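Local coordinates for HD domain-containing protein (PDB 2HEK) that is of unknown function but binds zinc and GDP at separate sites and, as an HD-domain protein, may act as a dGTPase-like phosphohydrolase, at residues D7-F12 with L166-Y171; R32-L37 with H49-H54; L56-I61 with G159-D164. All blocks are in the same frame, centred on the assembly; numbering follows the deposited sequence.

Overall arrangement
All three contacts gather around the zinc-binding core of the HD domain, with centres 10 to 13 Å apart. Helix 51-69 supplies one side of contacts 2 and 3, and helix 160-173 one side of contacts 1 and 3, so contact 3 packs together the two helices that contacts 1 and 2 join to the N-terminal hairpin and to the loop after helix 26-29. Along the chain, contact 1 closes the longest loop; within it contact 2 closes first, followed by contact 3. H54 of contact 2 and D161 of contact 3 share the zinc ion. Contact 2 thereby links a GDP pocket, through R32 and F52, to the zinc site, through H54, on one short piece of chain.

Contact 1: residues D7-F12 with L166-Y171; sequences DPLYGF and LRRDAY
D7 and R168 meet end-on, NH1 and NH2 of the guanidinium each taking one carboxylate oxygen. The bond from R168 NH2 to D7 OD2 is 2.9 Å long and uses the syn lone pair, whereas NH1 meets OD1 tilted out of the carboxylate plane, the two flat groups lying 48° apart. D7 OD1 also accepts the backbone N of L9 at 3.0 Å, from the opposite face, closing an Asx turn where hairpin 2-7/11-16 reverses and Y10 and G11 form a classic beta bulge opposite D7. Packing is tightest around L9: its CD2 lies 3.5 Å from R168 CB and over one face of that guanidinium, while CD1 sits over the Y171 ring, 4.1 Å from its centroid, in a CH-pi contact. P8 CB approaches Y171 CZ to 3.6 Å, where Y171 stacks on Y171 of the second subunit. The R167 side is looser. L9 O lies over the face of its guanidinium, where no N-H points; R167 NH1 bonds a glycerol, probably from the crystallisation liquor, on this partly exposed side. R168 NH2 also bridges to D164, itself hydrogen-bonded to Y10 OH, so this arginine probably offsets the charge of two buried carboxylates.

Contact 2: residues R32-L37 with H49-H54; sequences RYVKQL and HTRFEH. With ZN (zinc ion), chain D; GDP (guanosine-5'-diphosphate), chain H; PO4 (phosphate ion), chain C.
R32 and F52 lie side by side. From CB the arginine chain leaves beside the backbone N (chi1 -84°), which brings CG over the F52 face, 3.5 Å from F52 CD1. Beyond CD a bend (chi3 141°) turns the guanidinium onto the ring. NE donates a hydrogen bond to a water that also bonds E53 OE2. CZ rests 3.9 Å from the F52 centroid in a cation-pi stack, the planes 19° apart. At the tip R32 NH1 reaches O6 of GDP at 3.0 Å and NH2 reaches N7 of GDP at 3.2 Å, the latter almost straight. Stack and bonds hold the guanidinium flat against the ring with its N-H groups on the Hoogsteen edge, consistent with recognition of guanine.

Further along, K35 and T50 form a single beta bridge: R51 N donates to V34 O at 3.0 Å, and Q36 N to H49 O at 2.9 Å. T50 and E53 make a capping box. The Q36 amide stands steeply to R51 and H54, NE2 over one face of the H54 ring and OE1 over the R51 guanidinium. R51 NH1 bonds both D85 and a phosphate ion, probably from the crystallisation liquor, while H54, its ND1 bonded to D164, binds zinc through NE2. The bridge ties the loop following helix 26-29 to the N-terminal end of helix 51-69, with helix 160-173 packing against Q36, L37 and H49.

Contact 3: residues L56-I61 with G159-D164; sequences LGVYHI and GSDRMD. With ZN (zinc ion), chain D.
The segments 56-61 and 160-164 of helices 51-69 and 160-173 run at 120° between their N-to-C directions, their axes approaching to 8.4 Å, the closest CA pairs being V58–D161 and I61–S160. They belong to the helical core of the HD domain, and D161 is the closing aspartate of its H...HD...D motif. The zinc ion is bonded here by D161 OD1, H54 NE2, a phosphate oxygen and a water, with D85 a further residue of the site.

G57 allows the close approach. With no side chain on the facing side of the helix, its CA comes 3.4 Å from D164 OD2, in the space a CB would need. That carboxylate, which also meets Y10 and R168, bonds H54 ND1 through OD1; as a second-shell residue it probably fixes the rotation of the imidazole with NE2 turned to the zinc.

V58 divides its two methyls between neighbours on the other helix. CG1 meets S160 OG at 3.5 Å, the hydroxyl being bonded to T62, and CG2 lies 3.9 Å from D161 CA. I61 sends CG2 against S160 CB at 3.6 Å, and the same methyl touches M163 CB at 4.1 Å, from where the methionine chain leads off towards helix 183-187. All the direct contacts between the segments are therefore van der Waals in kind, flanking the metal ligand. The CB of D161 is directed away from helix 51-69, yet OD1 still passes V58 CG2 and, with CG anti to the backbone N (chi1 -174°), lies 2.1 Å from the zinc ion.

Contact 1: residues D7-F12 with L166-Y171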
# COMPACT_ATOMS: atom_id res chain seq x y z
N ASP A 7 0.13 -14.38 7.09
CA ASP A 7 -1.14 -14.09 6.40
C ASP A 7 -0.93 -12.74 5.77
O ASP A 7 -0.79 -11.75 6.50
CB ASP A 7 -2.32 -14.04 7.40
CG ASP A 7 -3.70 -13.90 6.71
OD1 ASP A 7 -3.76 -13.40 5.56
OD2 ASP A 7 -4.75 -14.26 7.33
N PRO A 8 -0.92 -12.67 4.42
CA PRO A 8 -0.64 -11.38 3.76
C PRO A 8 -1.68 -10.30 4.09
O PRO A 8 -1.38 -9.11 3.92
CB PRO A 8 -0.70 -11.73 2.26
CG PRO A 8 -1.52 -13.00 2.19
CD PRO A 8 -1.15 -13.75 3.45
N LEU A 9 -2.86 -10.68 4.60
CA LEU A 9 -3.84 -9.67 4.99
C LEU A 9 -3.44 -8.99 6.30
O LEU A 9 -3.78 -7.84 6.52
CB LEU A 9 -5.25 -10.28 5.14
CG LEU A 9 -6.10 -10.29 3.87
CD1 LEU A 9 -5.48 -11.13 2.71
CD2 LEU A 9 -7.41 -10.81 4.32
N TYR A 10 -2.76 -9.70 7.19
CA TYR A 10 -2.62 -9.21 8.58
C TYR A 10 -1.19 -9.18 9.05
O TYR A 10 -0.93 -8.67 10.13
CB TYR A 10 -3.41 -10.13 9.54
CG TYR A 10 -4.87 -10.19 9.17
CD1 TYR A 10 -5.48 -11.41 8.86
CD2 TYR A 10 -5.64 -9.01 9.06
CE1 TYR A 10 -6.82 -11.47 8.48
CE2 TYR A 10 -6.99 -9.07 8.67
CZ TYR A 10 -7.56 -10.29 8.41
OH TYR A 10 -8.87 -10.36 8.05
N GLY A 11 -0.28 -9.74 8.27
CA GLY A 11 1.11 -9.94 8.73
C GLY A 11 1.24 -11.36 9.28
O GLY A 11 1.65 -12.28 8.57
N PHE A 12 0.88 -11.54 10.54
CA PHE A 12 0.89 -12.90 11.16
C PHE A 12 -0.40 -13.09 11.93
O PHE A 12 -0.94 -12.13 12.45
CB PHE A 12 2.09 -13.06 12.09
CG PHE A 12 3.39 -13.17 11.37
CD1 PHE A 12 3.88 -14.43 10.97
CD2 PHE A 12 4.11 -12.04 11.02
CE1 PHE A 12 5.08 -14.54 10.29
CE2 PHE A 12 5.32 -12.15 10.31
CZ PHE A 12 5.79 -13.40 9.95
N LEU A 166 -14.45 -10.17 2.86
CA LEU A 166 -14.49 -9.03 1.93
C LEU A 166 -13.07 -8.59 1.61
O LEU A 166 -12.73 -8.40 0.44
CB LEU A 166 -15.29 -7.84 2.48
CG LEU A 166 -16.81 -8.03 2.55
CD1 LEU A 166 -17.40 -6.83 3.34
CD2 LEU A 166 -17.43 -8.17 1.12
N ARG A 167 -12.25 -8.44 2.65
CA ARG A 167 -10.82 -8.06 2.48
C ARG A 167 -10.00 -9.12 1.75
O ARG A 167 -9.17 -8.81 0.87
CB ARG A 167 -10.19 -7.69 3.85
CG ARG A 167 -8.66 -7.30 3.85
CD ARG A 167 -8.03 -6.74 5.29
NE ARG A 167 -6.73 -6.17 4.99
CZ ARG A 167 -6.07 -5.41 5.84
NH1 ARG A 167 -6.61 -5.12 7.02
NH2 ARG A 167 -4.90 -4.92 5.49
N ARG A 168 -10.16 -10.39 2.11
CA ARG A 168 -9.38 -11.44 1.49
C ARG A 168 -9.79 -11.62 -0.01
O ARG A 168 -8.92 -11.80 -0.89
CB ARG A 168 -9.54 -12.76 2.29
CG ARG A 168 -8.61 -13.94 1.84
CD ARG A 168 -8.70 -15.19 2.82
NE ARG A 168 -8.50 -14.69 4.19
CZ ARG A 168 -7.32 -14.49 4.76
NH1 ARG A 168 -6.19 -14.83 4.13
NH2 ARG A 168 -7.27 -13.96 5.96
N ASP A 169 -11.10 -11.60 -0.28
CA ASP A 169 -11.61 -11.72 -1.65
C ASP A 169 -11.04 -10.57 -2.49
O ASP A 169 -10.59 -10.82 -3.59
CB ASP A 169 -13.15 -11.73 -1.69
CG ASP A 169 -13.76 -12.98 -1.02
OD1 ASP A 169 -13.02 -13.93 -0.69
OD2 ASP A 169 -14.99 -13.02 -0.83
N ALA A 170 -11.00 -9.36 -1.94
CA ALA A 170 -10.49 -8.18 -2.68
C ALA A 170 -9.00 -8.37 -2.94
O ALA A 170 -8.52 -8.10 -4.01
CB ALA A 170 -10.69 -6.92 -1.90
N TYR A 171 -8.27 -8.84 -1.93
CA TYR A 171 -6.81 -8.98 -2.00
C TYR A 171 -6.43 -9.99 -3.07
O TYR A 171 -5.51 -9.76 -3.85
CB TYR A 171 -6.28 -9.46 -0.62
CG TYR A 171 -4.77 -9.51 -0.53
CD1 TYR A 171 -4.04 -8.37 -0.17
CD2 TYR A 171 -4.07 -10.73 -0.77
CE1 TYR A 171 -2.63 -8.41 -0.08
CE2 TYR A 171 -2.67 -10.81 -0.63
CZ TYR A 171 -1.97 -9.61 -0.29
OH TYR A 171 -0.59 -9.60 -0.20

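Contact 2: residues R32-L37 with H49-H54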
# COMPACT_ATOMS: atom_id res chain seq x y z
N ARG A 32 -8.48 -26.62 3.52
CA ARG A 32 -7.36 -26.28 2.59
C ARG A 32 -7.69 -26.71 1.17
O ARG A 32 -7.01 -26.31 0.27
CB ARG A 32 -6.08 -27.04 2.96
CG ARG A 32 -5.28 -26.43 4.02
CD ARG A 32 -3.96 -27.07 4.20
NE ARG A 32 -3.04 -25.98 4.46
CZ ARG A 32 -2.30 -25.87 5.53
NH1 ARG A 32 -2.30 -26.85 6.43
NH2 ARG A 32 -1.53 -24.81 5.67
N TYR A 33 -8.68 -27.58 0.99
CA TYR A 33 -8.97 -28.16 -0.35
C TYR A 33 -10.32 -27.69 -0.91
O TYR A 33 -10.91 -28.31 -1.82
CB TYR A 33 -8.76 -29.70 -0.31
CG TYR A 33 -7.38 -30.00 0.27
CD1 TYR A 33 -6.22 -29.79 -0.50
CD2 TYR A 33 -7.22 -30.40 1.59
CE1 TYR A 33 -4.94 -30.00 0.01
CE2 TYR A 33 -5.90 -30.61 2.14
CZ TYR A 33 -4.78 -30.40 1.33
OH TYR A 33 -3.47 -30.55 1.82
N VAL A 34 -10.78 -26.56 -0.38
CA VAL A 34 -12.04 -25.93 -0.79
C VAL A 34 -11.75 -24.44 -1.00
O VAL A 34 -11.56 -23.72 -0.03
CB VAL A 34 -13.15 -26.05 0.32
CG1 VAL A 34 -14.45 -25.32 -0.09
CG2 VAL A 34 -13.47 -27.54 0.70
N LYS A 35 -11.74 -23.99 -2.25
CA LYS A 35 -11.58 -22.57 -2.56
C LYS A 35 -12.73 -21.76 -2.00
O LYS A 35 -13.90 -22.16 -2.12
CB LYS A 35 -11.48 -22.34 -4.07
CG LYS A 35 -10.12 -22.79 -4.66
CD LYS A 35 -9.97 -22.36 -6.13
CE LYS A 35 -8.99 -23.26 -6.91
NZ LYS A 35 -9.47 -24.71 -6.93
N GLN A 36 -12.38 -20.63 -1.40
CA GLN A 36 -13.33 -19.72 -0.80
C GLN A 36 -14.39 -19.33 -1.81
O GLN A 36 -15.59 -19.30 -1.48
CB GLN A 36 -12.58 -18.48 -0.29
CG GLN A 36 -13.48 -17.39 0.31
CD GLN A 36 -13.98 -17.75 1.71
OE1 GLN A 36 -13.49 -18.70 2.34
NE2 GLN A 36 -14.98 -17.02 2.19
N LEU A 37 -13.98 -19.08 -3.06
CA LEU A 37 -14.89 -18.56 -4.07
C LEU A 37 -15.25 -19.56 -5.18
O LEU A 37 -15.73 -19.16 -6.22
CB LEU A 37 -14.33 -17.26 -4.68
CG LEU A 37 -14.16 -16.04 -3.77
CD1 LEU A 37 -13.62 -14.82 -4.57
CD2 LEU A 37 -15.48 -15.64 -3.13
N HIS A 49 -7.47 -18.46 -2.96
CA HIS A 49 -7.49 -18.59 -1.49
C HIS A 49 -8.55 -19.61 -1.05
O HIS A 49 -9.59 -19.81 -1.75
CB HIS A 49 -7.76 -17.23 -0.83
CG HIS A 49 -8.90 -16.48 -1.46
ND1 HIS A 49 -9.97 -15.97 -0.73
CD2 HIS A 49 -9.13 -16.13 -2.75
CE1 HIS A 49 -10.80 -15.34 -1.55
NE2 HIS A 49 -10.32 -15.45 -2.78
N THR A 50 -8.29 -20.28 0.09
CA THR A 50 -9.18 -21.35 0.55
C THR A 50 -9.87 -21.03 1.86
O THR A 50 -9.53 -20.03 2.52
CB THR A 50 -8.43 -22.69 0.70
OG1 THR A 50 -7.69 -22.67 1.92
CG2 THR A 50 -7.44 -22.91 -0.44
N ARG A 51 -10.86 -21.86 2.21
CA ARG A 51 -11.61 -21.69 3.48
C ARG A 51 -10.72 -21.83 4.72
O ARG A 51 -11.00 -21.25 5.79
CB ARG A 51 -12.78 -22.68 3.52
CG ARG A 51 -13.82 -22.22 2.48
CD ARG A 51 -15.24 -22.59 2.84
NE ARG A 51 -16.13 -21.97 1.86
CZ ARG A 51 -16.64 -20.74 1.93
NH1 ARG A 51 -16.43 -19.94 2.97
NH2 ARG A 51 -17.39 -20.31 0.92
N PHE A 52 -9.60 -22.53 4.55
CA PHE A 52 -8.58 -22.71 5.63
C PHE A 52 -8.02 -21.37 6.04
O PHE A 52 -8.09 -20.98 7.21
CB PHE A 52 -7.48 -23.67 5.16
CG PHE A 52 -6.42 -23.98 6.20
CD1 PHE A 52 -6.52 -25.13 6.98
CD2 PHE A 52 -5.29 -23.17 6.33
CE1 PHE A 52 -5.53 -25.45 7.92
CE2 PHE A 52 -4.30 -23.45 7.29
CZ PHE A 52 -4.43 -24.62 8.11
N GLU A 53 -7.47 -20.62 5.09
CA GLU A 53 -6.91 -19.32 5.46
C GLU A 53 -7.97 -18.35 5.93
O GLU A 53 -7.71 -17.53 6.83
CB GLU A 53 -6.13 -18.68 4.30
CG GLU A 53 -5.03 -19.58 3.70
CD GLU A 53 -5.53 -20.40 2.51
OE1 GLU A 53 -5.81 -19.82 1.42
OE2 GLU A 53 -5.62 -21.64 2.68
N HIS A 54 -9.12 -18.35 5.26
CA HIS A 54 -10.27 -17.53 5.69
C HIS A 54 -10.62 -17.81 7.18
O HIS A 54 -10.79 -16.88 7.97
CB HIS A 54 -11.50 -17.79 4.79
CG HIS A 54 -12.75 -17.15 5.30
ND1 HIS A 54 -12.83 -15.80 5.58
CD2 HIS A 54 -13.99 -17.67 5.56
CE1 HIS A 54 -14.05 -15.52 6.01
NE2 HIS A 54 -14.77 -16.64 6.00
ZN ZN D . -16.80 -17.57 6.39
PB GDP H . 8.06 -26.45 13.69
O1B GDP H . 9.08 -25.65 12.92
O2B GDP H . 8.73 -27.08 14.90
O3B GDP H . 6.96 -25.53 14.19
O3A GDP H . 7.44 -27.62 12.75
PA GDP H . 6.01 -27.50 11.99
O1A GDP H . 4.88 -27.27 12.98
O2A GDP H . 5.70 -28.70 11.13
O5' GDP H . 6.23 -26.19 11.07
C5' GDP H . 5.20 -25.66 10.25
C4' GDP H . 5.10 -24.17 10.53
O4' GDP H . 4.31 -23.60 9.49
C3' GDP H . 4.40 -23.86 11.85
O3' GDP H . 5.29 -23.29 12.82
C2' GDP H . 3.27 -22.90 11.49
O2' GDP H . 3.65 -21.56 11.83
C1' GDP H . 3.11 -23.00 9.98
N9 GDP H . 1.92 -23.82 9.57
C8 GDP H . 1.24 -23.65 8.41
N7 GDP H . 0.20 -24.52 8.29
C5 GDP H . 0.19 -25.28 9.40
C6 GDP H . -0.63 -26.39 9.94
O6 GDP H . -1.58 -26.85 9.30
N1 GDP H . -0.30 -26.91 11.13
C2 GDP H . 0.75 -26.46 11.87
N2 GDP H . 1.02 -27.03 13.06
N3 GDP H . 1.55 -25.45 11.44
C4 GDP H . 1.33 -24.82 10.24
P PO4 C . -18.98 -17.96 4.97
O1 PO4 C . -19.05 -19.27 5.73
O2 PO4 C . -17.57 -17.64 4.53
O3 PO4 C . -19.88 -18.06 3.75
O4 PO4 C . -19.55 -16.87 5.81
O HOH W 1 -3.52 -23.26 3.02
O HOH W 2 -16.66 -22.67 -0.69
O HOH W 3 -11.19 -18.78 -3.75
O HOH W 4 -16.08 -18.26 8.46

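Contact 3: residues L56-I61 with G159-D164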
# COMPACT_ATOMS: atom_id res chain seq x y z
N LEU A 56 -8.71 -18.94 9.62
CA LEU A 56 -7.64 -18.36 10.47
C LEU A 56 -7.82 -16.87 10.57
O LEU A 56 -7.64 -16.28 11.62
CB LEU A 56 -6.23 -18.66 9.86
CG LEU A 56 -5.73 -20.11 9.81
CD1 LEU A 56 -4.25 -20.19 9.39
CD2 LEU A 56 -5.87 -20.71 11.17
N GLY A 57 -8.21 -16.26 9.46
CA GLY A 57 -8.48 -14.81 9.42
C GLY A 57 -9.68 -14.44 10.26
O GLY A 57 -9.67 -13.44 10.98
N VAL A 58 -10.74 -15.25 10.20
CA VAL A 58 -11.93 -15.00 11.08
C VAL A 58 -11.55 -15.08 12.58
O VAL A 58 -11.90 -14.20 13.39
CB VAL A 58 -13.09 -15.94 10.74
CG1 VAL A 58 -14.28 -15.69 11.70
CG2 VAL A 58 -13.56 -15.73 9.29
N TYR A 59 -10.82 -16.13 12.94
CA TYR A 59 -10.26 -16.26 14.29
C TYR A 59 -9.48 -14.97 14.68
O TYR A 59 -9.68 -14.44 15.75
CB TYR A 59 -9.34 -17.46 14.35
CG TYR A 59 -8.51 -17.64 15.61
CD1 TYR A 59 -7.27 -17.00 15.76
CD2 TYR A 59 -8.95 -18.50 16.63
CE1 TYR A 59 -6.49 -17.18 16.96
CE2 TYR A 59 -8.19 -18.71 17.79
CZ TYR A 59 -6.96 -18.05 17.95
OH TYR A 59 -6.24 -18.27 19.12
N HIS A 60 -8.61 -14.48 13.81
CA HIS A 60 -7.81 -13.29 14.10
C HIS A 60 -8.66 -12.01 14.22
O HIS A 60 -8.48 -11.19 15.16
CB HIS A 60 -6.77 -13.13 12.97
CG HIS A 60 -6.00 -11.86 13.04
ND1 HIS A 60 -4.99 -11.65 13.95
CD2 HIS A 60 -6.10 -10.71 12.32
CE1 HIS A 60 -4.50 -10.43 13.80
NE2 HIS A 60 -5.15 -9.85 12.81
N ILE A 61 -9.60 -11.80 13.29
CA ILE A 61 -10.48 -10.63 13.39
C ILE A 61 -11.41 -10.71 14.62
O ILE A 61 -11.65 -9.70 15.28
CB ILE A 61 -11.31 -10.39 12.08
CG1 ILE A 61 -10.35 -9.99 10.97
CG2 ILE A 61 -12.37 -9.24 12.27
CD1 ILE A 61 -9.68 -8.61 11.20
N GLY A 159 -19.72 -8.39 11.12
CA GLY A 159 -19.09 -9.53 11.80
C GLY A 159 -17.71 -9.85 11.28
O GLY A 159 -17.33 -9.45 10.15
N SER A 160 -16.94 -10.57 12.08
CA SER A 160 -15.57 -10.98 11.71
C SER A 160 -15.54 -11.84 10.45
O SER A 160 -14.57 -11.80 9.67
CB SER A 160 -14.95 -11.74 12.88
OG SER A 160 -15.73 -12.89 13.20
N ASP A 161 -16.58 -12.64 10.24
CA ASP A 161 -16.66 -13.46 9.01
C ASP A 161 -16.62 -12.58 7.75
O ASP A 161 -15.73 -12.75 6.91
CB ASP A 161 -17.93 -14.32 9.05
CG ASP A 161 -18.01 -15.29 7.91
OD1 ASP A 161 -16.99 -15.72 7.37
OD2 ASP A 161 -19.14 -15.65 7.56
N ARG A 162 -17.54 -11.62 7.64
CA ARG A 162 -17.59 -10.69 6.53
C ARG A 162 -16.36 -9.82 6.44
O ARG A 162 -15.87 -9.60 5.35
CB ARG A 162 -18.77 -9.73 6.66
CG ARG A 162 -20.05 -10.31 6.19
CD ARG A 162 -21.15 -9.23 6.17
NE ARG A 162 -22.36 -9.77 5.53
CZ ARG A 162 -23.40 -10.28 6.18
NH1 ARG A 162 -23.40 -10.33 7.51
NH2 ARG A 162 -24.45 -10.75 5.50
N MET A 163 -15.88 -9.30 7.56
CA MET A 163 -14.72 -8.46 7.53
C MET A 163 -13.55 -9.23 6.91
O MET A 163 -12.79 -8.66 6.11
CB MET A 163 -14.38 -7.98 8.94
CG MET A 163 -15.16 -6.76 9.39
SD MET A 163 -14.31 -5.86 10.72
CE MET A 163 -15.69 -4.98 11.44
N ASP A 164 -13.42 -10.49 7.24
CA ASP A 164 -12.29 -11.21 6.66
C ASP A 164 -12.54 -11.52 5.20
O ASP A 164 -11.66 -11.29 4.36
CB ASP A 164 -11.93 -12.52 7.36
CG ASP A 164 -10.69 -13.14 6.72
OD1 ASP A 164 -10.84 -14.09 5.91
OD2 ASP A 164 -9.58 -12.70 7.04
ZN ZN D . -16.80 -17.57 6.39
O HOH W 4 -16.08 -18.26 8.46